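Local coordinates for protein iota-carrageenase (Alteromonas sp. ATCC 43554, PDB 1KTW) that hydrolyses the beta-1,4 linkages of iota-carrageenan, a sulfated galactan of red algal cell walls, with inversion of anomeric configuration, at residues N363-Q368 with G396-G401; L58-G63 with V76-E81; L193-G198 with A214-T219; G119-F124 with T149-K154. All blocks are in the same frame, centred on the assembly; numbering follows the deposited sequence.

Contact 1: N363-Q368 with G396-G401; sequences NADLKQ and GQIYIG. With DGS (3,6-anhydro-2-O-sulfo-alpha-D-galactopyranose), chain D; G4S (4-O-sulfo-beta-D-galactopyranose), chain B; DGS (3,6-anhydro-2-O-sulfo-alpha-D-galactopyranose), chain C.
Lys367 NZ donates to Gln397 O at 2.9 Å, in the carbonyl plane and on a lone pair, and shares its hydrogens with four sugar oxygens. Lys367 NZ lies 3.1 Å from O2 of DGS (chain C) and also bonds O3 of the galactose 4-sulfate; its bonds to sulfate O7 of the chain C sugar and to the galactose O2 are weak. This is the sugar-binding end of a two-stranded antiparallel sheet, 364-366 with 399-401. Bends at chi2 (-64°) and chi3 (-70°) fold the lysine back toward the 396-401 segment. Next to it Gln397 NE2 reaches O8 of the chain D sulfate at 3.0 Å, while its OE1 accepts from Trp392. Two hydrogen-bonded pairs join the strands, Ala364 with Gly401 and Leu366 with Tyr399. Between them Asp365 and Ile400 form the non-hydrogen-bonded pair, and Ile400 CA points a hydrogen at Ala364 O, 3.2 Å away. Leu366 CD1 packs on the Gly401 backbone, and Ile398 CD1 rests against Asp365 CB. Beside Lys367, Gln368 crosses the Tyr399 side chain at a slant, amide and ring planes 53° apart; its NE2, shared with Tyr452, donates to Tyr399 OH at 3.1 Å, a hydroxyl that also bonds to Tyr451 O.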
# COMPACT_ATOMS: atom_id res chain seq x y z
N ASN A 363 8.00 1.42 19.69
CA ASN A 363 8.53 1.81 18.38
C ASN A 363 7.57 1.87 17.16
O ASN A 363 7.88 1.36 16.08
CB ASN A 363 9.70 0.89 18.04
CG ASN A 363 10.84 1.04 19.04
OD1 ASN A 363 11.52 2.06 19.07
ND2 ASN A 363 11.03 0.02 19.88
N ALA A 364 6.42 2.53 17.34
CA ALA A 364 5.42 2.70 16.28
C ALA A 364 5.70 3.91 15.37
O ALA A 364 6.39 4.85 15.79
CB ALA A 364 4.01 2.87 16.92
N ASP A 365 5.17 3.88 14.14
CA ASP A 365 5.29 5.00 13.21
C ASP A 365 4.08 5.85 13.62
O ASP A 365 2.98 5.30 13.78
CB ASP A 365 5.09 4.58 11.73
CG ASP A 365 6.33 3.95 11.09
OD1 ASP A 365 7.44 4.07 11.65
OD2 ASP A 365 6.18 3.33 9.99
N LEU A 366 4.26 7.16 13.79
CA LEU A 366 3.16 8.03 14.22
C LEU A 366 3.08 9.31 13.39
O LEU A 366 4.11 9.80 12.91
CB LEU A 366 3.35 8.42 15.71
CG LEU A 366 3.49 7.34 16.79
CD1 LEU A 366 3.95 7.99 18.11
CD2 LEU A 366 2.15 6.59 16.99
N LYS A 367 1.87 9.85 13.21
CA LYS A 367 1.68 11.10 12.46
C LYS A 367 1.55 12.26 13.48
O LYS A 367 1.16 12.04 14.62
CB LYS A 367 0.41 11.04 11.60
CG LYS A 367 0.38 9.89 10.58
CD LYS A 367 1.48 10.02 9.53
CE LYS A 367 1.22 11.17 8.57
NZ LYS A 367 2.29 11.27 7.51
N GLN A 368 1.85 13.48 13.04
CA GLN A 368 1.79 14.65 13.93
C GLN A 368 0.37 14.90 14.46
O GLN A 368 0.20 15.24 15.62
CB GLN A 368 2.28 15.91 13.20
CG GLN A 368 2.76 17.04 14.14
CD GLN A 368 3.08 18.33 13.39
OE1 GLN A 368 2.19 19.08 13.01
NE2 GLN A 368 4.36 18.58 13.17
N GLY A 396 8.19 16.46 10.51
CA GLY A 396 6.80 16.62 10.88
C GLY A 396 5.90 15.57 10.23
O GLY A 396 4.78 15.31 10.69
N GLN A 397 6.39 14.95 9.15
CA GLN A 397 5.63 13.92 8.44
C GLN A 397 5.66 12.57 9.17
O GLN A 397 4.77 11.74 8.99
CB GLN A 397 6.16 13.73 7.01
CG GLN A 397 6.03 14.93 6.08
CD GLN A 397 6.19 14.58 4.60
OE1 GLN A 397 6.98 13.70 4.23
NE2 GLN A 397 5.45 15.28 3.74
N ILE A 398 6.69 12.35 10.00
CA ILE A 398 6.83 11.08 10.72
C ILE A 398 7.48 11.19 12.11
O ILE A 398 8.44 11.95 12.29
CB ILE A 398 7.67 10.08 9.85
CG1 ILE A 398 7.87 8.74 10.58
CG2 ILE A 398 9.03 10.69 9.53
CD1 ILE A 398 6.55 7.98 10.85
N TYR A 399 6.94 10.46 13.09
CA TYR A 399 7.50 10.40 14.45
C TYR A 399 7.54 8.92 14.84
O TYR A 399 6.82 8.11 14.25
CB TYR A 399 6.63 11.16 15.48
CG TYR A 399 6.56 12.67 15.31
CD1 TYR A 399 5.73 13.23 14.36
CD2 TYR A 399 7.37 13.52 16.07
CE1 TYR A 399 5.69 14.61 14.15
CE2 TYR A 399 7.35 14.91 15.88
CZ TYR A 399 6.50 15.44 14.91
OH TYR A 399 6.44 16.81 14.68
N ILE A 400 8.38 8.57 15.82
CA ILE A 400 8.45 7.20 16.33
C ILE A 400 8.15 7.26 17.83
O ILE A 400 8.69 8.11 18.54
CB ILE A 400 9.85 6.57 16.11
CG1 ILE A 400 10.14 6.41 14.62
CG2 ILE A 400 9.90 5.21 16.80
CD1 ILE A 400 11.52 5.82 14.33
N GLY A 401 7.28 6.39 18.32
CA GLY A 401 6.91 6.40 19.73
C GLY A 401 5.95 5.29 20.14
O GLY A 401 5.76 4.34 19.37
C1 DGS D . 3.83 20.32 8.47
C2 DGS D . 4.60 19.55 7.40
C3 DGS D . 4.28 18.05 7.54
C4 DGS D . 2.79 17.85 7.33
C5 DGS D . 2.29 18.44 8.64
C6 DGS D . 3.31 17.86 9.63
O2 DGS D . 4.30 20.09 6.09
O3 DGS D . 4.55 17.68 8.91
O4 DGS D . 2.50 16.42 7.25
O5 DGS D . 2.46 19.88 8.56
O7 DGS D . 4.42 19.93 3.59
O8 DGS D . 4.99 17.97 4.90
O9 DGS D . 6.47 19.82 4.85
S DGS D . 5.04 19.44 4.83
C1 G4S B . 1.49 15.99 6.39
C2 G4S B . 1.42 14.45 6.39
C3 G4S B . 0.22 14.01 5.56
C4 G4S B . -1.07 14.62 6.13
C5 G4S B . -0.91 16.16 6.06
C6 G4S B . -2.10 16.94 6.63
O2 G4S B . 2.61 13.89 5.86
O3 G4S B . 0.14 12.58 5.56
O4 G4S B . -1.24 14.27 7.52
O5 G4S B . 0.24 16.55 6.86
O6 G4S B . -3.33 16.56 6.04
S G4S B . -2.45 13.29 7.91
O7 G4S B . -2.36 12.95 9.33
O8 G4S B . -2.46 12.11 7.02
O9 G4S B . -3.72 14.00 7.64
C1 DGS C . -0.67 12.03 4.57
C2 DGS C . -0.73 10.51 4.80
C3 DGS C . -1.33 9.83 3.55
C4 DGS C . -0.49 10.14 2.34
C5 DGS C . -0.83 11.60 2.16
C6 DGS C . -2.36 11.55 2.38
O2 DGS C . 0.56 10.05 5.25
O3 DGS C . -2.61 10.47 3.32
O4 DGS C . -0.96 9.37 1.24
O5 DGS C . -0.20 12.35 3.24
O7 DGS C . 2.14 8.30 6.10
O8 DGS C . 0.25 7.61 4.65
O9 DGS C . -0.16 8.27 6.82
S DGS C . 0.75 8.53 5.69
O HOH W 1 2.36 13.95 10.10

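Contact 2: L58-G63 with V76-E81; sequences LLIPNG and VHIRVE. With CA (calcium ion), chain E.
Ile60 CD1 meets Ile78 CG2 at 3.9 Å, the two side chains crossing at a slant, with Leu58 CD2 and Val80 CG2 a little farther off on the same face. Both isoleucines hold CG1 anti to the carbonyl carbon (chi1 -65° and -61°), an arrangement that carries CG2 of Ile78 across to its partner's CD1. These are neighbouring rungs of the right-handed parallel beta-helix expected of the pectate lyase-like clan. Along the backbone the ladder runs from Leu58 N to His77 O and on to Glu81 N with Ile60 O, each bond nearly straight. On the other face Leu59 CD1 lies over the Arg79 carbonyl, 3.5 Å from its O. The Arg79 chain turns back, and NH1 donates to Ile78 O at 2.9 Å from above the carbonyl plane; Ser112 is a second partner of NH1.

At the polar edge the Glu81 carboxylate binds a calcium ion through both oxygens, OE1 and OE2 each at 2.4 Å. OE1 also accepts Asn62 N at 2.9 Å on its anti lone pair, a bond that ties the carboxylate to the turn after strand 56-60. Asn62 OD1 accepts Asp83 N. Strand 56-60 is flanked by strand 20-23, strand 76-80 by 111-115, and helix 39-50 covers Leu58 and Val76.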
# COMPACT_ATOMS: atom_id res chain seq x y z
N LEU A 58 7.51 -22.16 -16.02
CA LEU A 58 8.93 -21.80 -16.07
C LEU A 58 9.52 -21.91 -14.66
O LEU A 58 9.01 -21.28 -13.74
CB LEU A 58 9.11 -20.36 -16.55
CG LEU A 58 10.55 -19.81 -16.49
CD1 LEU A 58 11.40 -20.49 -17.56
CD2 LEU A 58 10.53 -18.31 -16.70
N LEU A 59 10.58 -22.70 -14.49
CA LEU A 59 11.22 -22.82 -13.16
C LEU A 59 12.45 -21.91 -13.04
O LEU A 59 13.30 -21.88 -13.94
CB LEU A 59 11.69 -24.27 -12.89
CG LEU A 59 12.34 -24.47 -11.52
CD1 LEU A 59 11.26 -24.37 -10.43
CD2 LEU A 59 13.04 -25.83 -11.43
N ILE A 60 12.53 -21.15 -11.95
CA ILE A 60 13.71 -20.30 -11.70
C ILE A 60 14.43 -21.07 -10.57
O ILE A 60 13.98 -21.05 -9.41
CB ILE A 60 13.30 -18.88 -11.24
CG1 ILE A 60 12.55 -18.16 -12.38
CG2 ILE A 60 14.55 -18.08 -10.83
CD1 ILE A 60 12.18 -16.71 -12.08
N PRO A 61 15.54 -21.76 -10.89
CA PRO A 61 16.30 -22.56 -9.91
C PRO A 61 17.18 -21.80 -8.90
O PRO A 61 17.51 -20.63 -9.10
CB PRO A 61 17.08 -23.53 -10.81
CG PRO A 61 17.46 -22.65 -11.98
CD PRO A 61 16.18 -21.81 -12.22
N ASN A 62 17.58 -22.48 -7.82
CA ASN A 62 18.39 -21.81 -6.78
C ASN A 62 19.58 -21.04 -7.35
O ASN A 62 20.29 -21.53 -8.23
CB ASN A 62 18.88 -22.82 -5.73
CG ASN A 62 17.76 -23.29 -4.81
OD1 ASN A 62 16.91 -22.50 -4.39
ND2 ASN A 62 17.77 -24.58 -4.50
N GLY A 63 19.77 -19.82 -6.85
CA GLY A 63 20.84 -18.94 -7.29
C GLY A 63 20.44 -17.49 -7.04
O GLY A 63 19.38 -17.25 -6.44
N VAL A 76 1.32 -17.90 -18.74
CA VAL A 76 2.68 -18.16 -18.24
C VAL A 76 2.62 -18.38 -16.71
O VAL A 76 2.05 -17.56 -15.98
CB VAL A 76 3.63 -17.00 -18.58
CG1 VAL A 76 5.00 -17.21 -17.90
CG2 VAL A 76 3.82 -16.93 -20.12
N HIS A 77 3.21 -19.48 -16.24
CA HIS A 77 3.20 -19.83 -14.81
C HIS A 77 4.63 -20.07 -14.24
O HIS A 77 5.26 -21.09 -14.50
CB HIS A 77 2.30 -21.06 -14.63
CG HIS A 77 0.89 -20.82 -15.09
ND1 HIS A 77 -0.09 -20.28 -14.28
CD2 HIS A 77 0.32 -20.93 -16.33
CE1 HIS A 77 -1.18 -20.05 -14.99
NE2 HIS A 77 -0.96 -20.44 -16.24
N ILE A 78 5.10 -19.10 -13.46
CA ILE A 78 6.45 -19.13 -12.89
C ILE A 78 6.56 -19.70 -11.46
O ILE A 78 5.78 -19.33 -10.57
CB ILE A 78 7.03 -17.68 -12.91
CG1 ILE A 78 7.10 -17.18 -14.36
CG2 ILE A 78 8.40 -17.63 -12.20
CD1 ILE A 78 7.53 -15.71 -14.54
N ARG A 79 7.51 -20.62 -11.26
CA ARG A 79 7.76 -21.23 -9.96
C ARG A 79 9.22 -20.95 -9.57
O ARG A 79 10.11 -21.03 -10.42
CB ARG A 79 7.48 -22.74 -10.02
CG ARG A 79 6.00 -23.07 -10.33
CD ARG A 79 5.07 -22.52 -9.23
NE ARG A 79 3.65 -22.79 -9.48
CZ ARG A 79 2.81 -21.98 -10.12
NH1 ARG A 79 3.23 -20.80 -10.59
NH2 ARG A 79 1.54 -22.34 -10.27
N VAL A 80 9.46 -20.64 -8.29
CA VAL A 80 10.79 -20.23 -7.78
C VAL A 80 11.29 -21.09 -6.61
O VAL A 80 10.59 -21.22 -5.60
CB VAL A 80 10.72 -18.74 -7.30
CG1 VAL A 80 12.11 -18.23 -6.89
CG2 VAL A 80 10.12 -17.85 -8.40
N GLU A 81 12.50 -21.65 -6.73
CA GLU A 81 13.05 -22.52 -5.67
C GLU A 81 13.32 -21.76 -4.36
O GLU A 81 13.55 -20.54 -4.36
CB GLU A 81 14.30 -23.29 -6.15
CG GLU A 81 14.00 -24.33 -7.28
CD GLU A 81 15.11 -25.39 -7.49
OE1 GLU A 81 16.29 -25.02 -7.66
OE2 GLU A 81 14.78 -26.61 -7.50
CA CA E . 17.06 -27.31 -7.98

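Contact 3: L193-G198 with A214-T219; sequences LIQTYG and ALRMET. With DGS (3,6-anhydro-2-O-sulfo-alpha-D-galactopyranose), chain C.
Segments 193-198 and 214-219 run parallel, their short strands 4.9 Å apart at closest approach and inclined by 25°, joined by bonds from Ile194 N to Ala214 O, Arg216 N to Ile194 O and Thr196 N to Arg216 O. They are successive rungs of the beta-helix, and the second brings Arg216 and Glu218 to the bound sugar. Arg216 CG stands opposite its backbone N (chi1 -179°), and a bend at chi3 turns the guanidinium toward the ligand. Its edge takes three partners in plane: NH1 donates to Glu218 OE1 at 3.0 Å, a salt bridge on the syn side of the carboxylate, and to sulfate O8 of the chain C sugar at 2.9 Å, while NE donates to a water, which in turn donates to Ile194 O. NH2 bonds to Tyr191 O. Glu218 OE2 accepts O4 of the same sugar at 2.8 Å and is also bonded to His254. A leucine in place of Arg216 takes away the guanidinium that joins Glu218 OE1 to the sulfate, and would probably leave the carboxylate less firmly oriented and the sulfate more loosely held.

On the opposite face Leu215 CD1 packs against Ile194 CB at 3.9 Å. Thr196 and Met217 run side by side, OG1 of the threonine 3.5 Å from Met217 CG; Thr196 OG1 and O are buried here without a polar partner. Met217 centres an inverse gamma turn. Strand 202-210 packs on Ile194 and Thr196, strand 231-243 on Leu215 and Met217, and strand 177-185 on Leu193.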
# COMPACT_ATOMS: atom_id res chain seq x y z
N LEU A 193 3.57 -2.87 1.99
CA LEU A 193 3.43 -4.04 1.13
C LEU A 193 2.47 -3.89 -0.05
O LEU A 193 2.91 -3.97 -1.21
CB LEU A 193 3.06 -5.26 2.00
CG LEU A 193 2.95 -6.67 1.40
CD1 LEU A 193 4.03 -6.90 0.35
CD2 LEU A 193 3.08 -7.69 2.55
N ILE A 194 1.19 -3.67 0.22
CA ILE A 194 0.18 -3.51 -0.85
C ILE A 194 -0.43 -2.10 -0.93
O ILE A 194 -0.69 -1.50 0.12
CB ILE A 194 -1.08 -4.44 -0.63
CG1 ILE A 194 -0.68 -5.89 -0.37
CG2 ILE A 194 -2.02 -4.33 -1.85
CD1 ILE A 194 0.05 -6.59 -1.53
N GLN A 195 -0.63 -1.56 -2.14
CA GLN A 195 -1.42 -0.33 -2.28
C GLN A 195 -2.43 -0.61 -3.42
O GLN A 195 -2.04 -0.98 -4.53
CB GLN A 195 -0.61 0.96 -2.60
CG GLN A 195 -1.58 2.17 -2.64
CD GLN A 195 -0.97 3.55 -2.37
OE1 GLN A 195 -1.67 4.57 -2.42
NE2 GLN A 195 0.31 3.59 -2.07
N THR A 196 -3.73 -0.45 -3.13
CA THR A 196 -4.78 -0.74 -4.13
C THR A 196 -5.44 0.48 -4.78
O THR A 196 -5.89 1.38 -4.07
CB THR A 196 -5.93 -1.57 -3.50
OG1 THR A 196 -6.62 -0.77 -2.52
CG2 THR A 196 -5.38 -2.83 -2.83
N TYR A 197 -5.52 0.49 -6.11
CA TYR A 197 -6.12 1.60 -6.87
C TYR A 197 -7.40 1.17 -7.61
O TYR A 197 -8.46 1.77 -7.43
CB TYR A 197 -5.10 2.17 -7.87
CG TYR A 197 -3.85 2.70 -7.21
CD1 TYR A 197 -3.84 3.95 -6.57
CD2 TYR A 197 -2.67 1.96 -7.21
CE1 TYR A 197 -2.67 4.44 -5.96
CE2 TYR A 197 -1.51 2.43 -6.61
CZ TYR A 197 -1.51 3.68 -5.99
OH TYR A 197 -0.36 4.13 -5.39
N GLY A 198 -7.29 0.14 -8.44
CA GLY A 198 -8.44 -0.40 -9.17
C GLY A 198 -8.44 -1.92 -9.02
O GLY A 198 -7.42 -2.57 -9.28
N ALA A 214 0.58 -2.66 5.81
CA ALA A 214 0.57 -3.91 5.06
C ALA A 214 -0.47 -3.91 3.92
O ALA A 214 -0.12 -4.17 2.77
CB ALA A 214 0.35 -5.09 5.99
N LEU A 215 -1.74 -3.65 4.24
CA LEU A 215 -2.81 -3.57 3.21
C LEU A 215 -3.38 -2.15 3.21
O LEU A 215 -4.31 -1.82 3.98
CB LEU A 215 -3.93 -4.59 3.49
CG LEU A 215 -5.08 -4.67 2.46
CD1 LEU A 215 -4.54 -4.89 1.04
CD2 LEU A 215 -6.02 -5.83 2.86
N ARG A 216 -2.83 -1.32 2.33
CA ARG A 216 -3.20 0.10 2.21
C ARG A 216 -4.22 0.33 1.09
O ARG A 216 -3.85 0.41 -0.07
CB ARG A 216 -1.91 0.93 1.95
CG ARG A 216 -2.07 2.46 1.80
CD ARG A 216 -0.75 3.12 1.29
NE ARG A 216 0.32 3.15 2.30
CZ ARG A 216 0.52 4.14 3.17
NH1 ARG A 216 -0.27 5.22 3.17
NH2 ARG A 216 1.52 4.06 4.03
N MET A 217 -5.50 0.42 1.45
CA MET A 217 -6.56 0.64 0.45
C MET A 217 -6.83 2.14 0.33
O MET A 217 -7.89 2.66 0.70
CB MET A 217 -7.81 -0.18 0.83
CG MET A 217 -7.56 -1.72 0.72
SD MET A 217 -8.79 -2.87 1.49
CE MET A 217 -8.44 -2.61 3.27
N GLU A 218 -5.82 2.84 -0.21
CA GLU A 218 -5.84 4.28 -0.39
C GLU A 218 -5.89 4.54 -1.90
O GLU A 218 -4.87 4.53 -2.59
CB GLU A 218 -4.58 4.90 0.26
CG GLU A 218 -4.57 6.42 0.32
CD GLU A 218 -3.37 6.98 1.11
OE1 GLU A 218 -2.37 6.25 1.28
OE2 GLU A 218 -3.43 8.15 1.54
N THR A 219 -7.11 4.77 -2.39
CA THR A 219 -7.39 4.93 -3.82
C THR A 219 -7.25 6.35 -4.38
O THR A 219 -8.26 7.02 -4.64
CB THR A 219 -8.82 4.39 -4.09
OG1 THR A 219 -9.75 5.11 -3.27
CG2 THR A 219 -8.91 2.93 -3.70
C1 DGS C . -0.67 12.03 4.57
C2 DGS C . -0.73 10.51 4.80
C3 DGS C . -1.33 9.83 3.55
C4 DGS C . -0.49 10.14 2.34
C5 DGS C . -0.83 11.60 2.16
C6 DGS C . -2.36 11.55 2.38
O2 DGS C . 0.56 10.05 5.25
O3 DGS C . -2.61 10.47 3.32
O4 DGS C . -0.96 9.37 1.24
O5 DGS C . -0.20 12.35 3.24
O7 DGS C . 2.14 8.30 6.10
O8 DGS C . 0.25 7.61 4.65
O9 DGS C . -0.16 8.27 6.82
S DGS C . 0.75 8.53 5.69
O HOH W 2 1.36 0.14 1.48

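Contact 4: G119-F124 with T149-K154; sequences GFLVDF and TIDDNK. With NA (sodium ion), chain K; CA (calcium ion), chain G.
Strands 120-123 and 149-151 are parallel rungs of the beta-helix, with a calcium at Gly119, just before the first strand, and a sodium on Asp151 of the second. Phe120 O accepts Thr149 N, and the ladder continues through Val122 to Phe124 N on Asp151 O at 3.0 Å. Inside, Val122 CB faces Ile150 CG1 at 4.2 Å. On the other face Leu121 CD1 comes in at about a right angle to Asp151, 3.8 Å from its CG; Leu121 CG lies opposite its backbone N (chi1 -180°), which swings the branch over to that carboxylate. Asp151 binds the sodium ion through its carboxylate, with a water as further ligand, and Lys125 bonds both Asp123 and Asp151. Gly119 O binds its calcium together with Ser82 and Asn118. The Phe124 ring meets Asp152 OD1 at its edge, 3.7 Å from CD2, the carboxylate turned 79° to the ring. Asp152 OD1 also accepts Asn153 N at 2.7 Å and Thr155 OG1; an alanine here removes that acceptor, and both would probably be less well held, the following turn freer to move. Strand 177-185 lies against Thr149 and Ile150, strand 85-88 against Phe120 and Phe124, and strand 132-141 against Phe124.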
# COMPACT_ATOMS: atom_id res chain seq x y z
N GLY A 119 9.47 -20.23 0.80
CA GLY A 119 9.59 -18.96 0.09
C GLY A 119 11.00 -18.49 -0.26
O GLY A 119 11.97 -19.02 0.27
N PHE A 120 11.11 -17.51 -1.16
CA PHE A 120 12.42 -16.99 -1.54
C PHE A 120 12.59 -15.55 -1.07
O PHE A 120 11.72 -15.02 -0.35
CB PHE A 120 12.64 -17.08 -3.07
CG PHE A 120 11.60 -16.34 -3.89
CD1 PHE A 120 10.37 -16.94 -4.18
CD2 PHE A 120 11.85 -15.05 -4.35
CE1 PHE A 120 9.39 -16.25 -4.93
CE2 PHE A 120 10.87 -14.35 -5.09
CZ PHE A 120 9.65 -14.95 -5.38
N LEU A 121 13.69 -14.91 -1.47
CA LEU A 121 13.98 -13.53 -1.07
C LEU A 121 14.14 -12.53 -2.22
O LEU A 121 14.77 -12.83 -3.23
CB LEU A 121 15.29 -13.49 -0.25
CG LEU A 121 15.76 -12.12 0.26
CD1 LEU A 121 14.86 -11.68 1.43
CD2 LEU A 121 17.24 -12.19 0.72
N VAL A 122 13.53 -11.35 -2.05
CA VAL A 122 13.68 -10.23 -2.99
C VAL A 122 14.50 -9.26 -2.10
O VAL A 122 14.04 -8.87 -1.02
CB VAL A 122 12.31 -9.60 -3.39
CG1 VAL A 122 12.55 -8.34 -4.25
CG2 VAL A 122 11.48 -10.61 -4.19
N ASP A 123 15.71 -8.92 -2.53
CA ASP A 123 16.61 -8.10 -1.71
C ASP A 123 16.94 -6.73 -2.31
O ASP A 123 17.49 -6.66 -3.41
CB ASP A 123 17.90 -8.91 -1.47
CG ASP A 123 18.87 -8.27 -0.46
OD1 ASP A 123 18.53 -7.26 0.22
OD2 ASP A 123 19.99 -8.80 -0.33
N PHE A 124 16.57 -5.66 -1.61
CA PHE A 124 16.83 -4.29 -2.06
C PHE A 124 17.99 -3.65 -1.25
O PHE A 124 18.36 -2.49 -1.50
CB PHE A 124 15.60 -3.38 -1.88
CG PHE A 124 14.44 -3.63 -2.84
CD1 PHE A 124 14.56 -4.50 -3.93
CD2 PHE A 124 13.22 -2.97 -2.66
CE1 PHE A 124 13.48 -4.70 -4.82
CE2 PHE A 124 12.14 -3.16 -3.54
CZ PHE A 124 12.28 -4.03 -4.62
N THR A 149 9.77 -13.20 0.82
CA THR A 149 10.11 -12.15 1.77
C THR A 149 10.78 -11.03 0.98
O THR A 149 11.51 -11.29 0.03
CB THR A 149 11.11 -12.67 2.84
OG1 THR A 149 10.48 -13.69 3.62
CG2 THR A 149 11.55 -11.52 3.78
N ILE A 150 10.52 -9.79 1.37
CA ILE A 150 11.12 -8.62 0.72
C ILE A 150 11.97 -7.87 1.76
O ILE A 150 11.42 -7.37 2.75
CB ILE A 150 10.03 -7.63 0.19
CG1 ILE A 150 9.15 -8.29 -0.88
CG2 ILE A 150 10.70 -6.40 -0.43
CD1 ILE A 150 7.91 -7.46 -1.25
N ASP A 151 13.29 -7.81 1.57
CA ASP A 151 14.17 -7.08 2.50
C ASP A 151 14.30 -5.68 1.88
O ASP A 151 15.14 -5.46 1.01
CB ASP A 151 15.57 -7.74 2.57
CG ASP A 151 15.72 -8.73 3.73
OD1 ASP A 151 14.72 -9.15 4.34
OD2 ASP A 151 16.87 -9.12 4.02
N ASP A 152 13.44 -4.75 2.31
CA ASP A 152 13.41 -3.38 1.78
C ASP A 152 14.55 -2.54 2.38
O ASP A 152 15.27 -3.00 3.28
CB ASP A 152 12.04 -2.74 2.13
CG ASP A 152 11.63 -1.61 1.18
OD1 ASP A 152 12.47 -1.11 0.41
OD2 ASP A 152 10.44 -1.22 1.20
N ASN A 153 14.70 -1.32 1.87
CA ASN A 153 15.72 -0.38 2.35
C ASN A 153 15.08 1.03 2.29
O ASN A 153 15.65 1.98 1.76
CB ASN A 153 16.96 -0.47 1.45
CG ASN A 153 18.11 0.40 1.93
OD1 ASN A 153 18.28 0.62 3.13
ND2 ASN A 153 18.91 0.89 0.98
N LYS A 154 13.88 1.12 2.86
CA LYS A 154 13.09 2.36 2.88
C LYS A 154 12.91 3.04 1.51
O LYS A 154 12.99 4.27 1.39
CB LYS A 154 13.66 3.34 3.90
CG LYS A 154 13.47 2.89 5.36
CD LYS A 154 13.72 4.05 6.36
CE LYS A 154 13.42 3.67 7.81
NZ LYS A 154 14.39 2.67 8.35
NA NA K . 17.01 -10.28 5.68
CA CA G . 13.68 -19.95 1.72
O HOH W 3 10.80 -16.04 2.18
O HOH W 4 12.23 -18.41 3.36
O HOH W 5 15.12 -12.07 5.70

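In the fold
Along the chain the order is contact 2, contact 4, contact 3, contact 1, each closing before the next opens. The first three are parallel rungs of one beta-helix: contacts 2 and 4 lie 17 Å apart between centres and touch where Val80 CG1 meets Phe120 CD1 at 3.5 Å, and contacts 4 and 3 lie 19 Å apart with Leu193 CD1 on Ile150 CD1. Contact 1, a separate antiparallel pair, stands about 39 Å from contact 2 between centres, on the other side of the chain's centre. Its nearest atoms are about 8 Å from contact 3, and both hold the chain C sugar, consistent with the helix wall and this later sheet holding the sulfated chain between them.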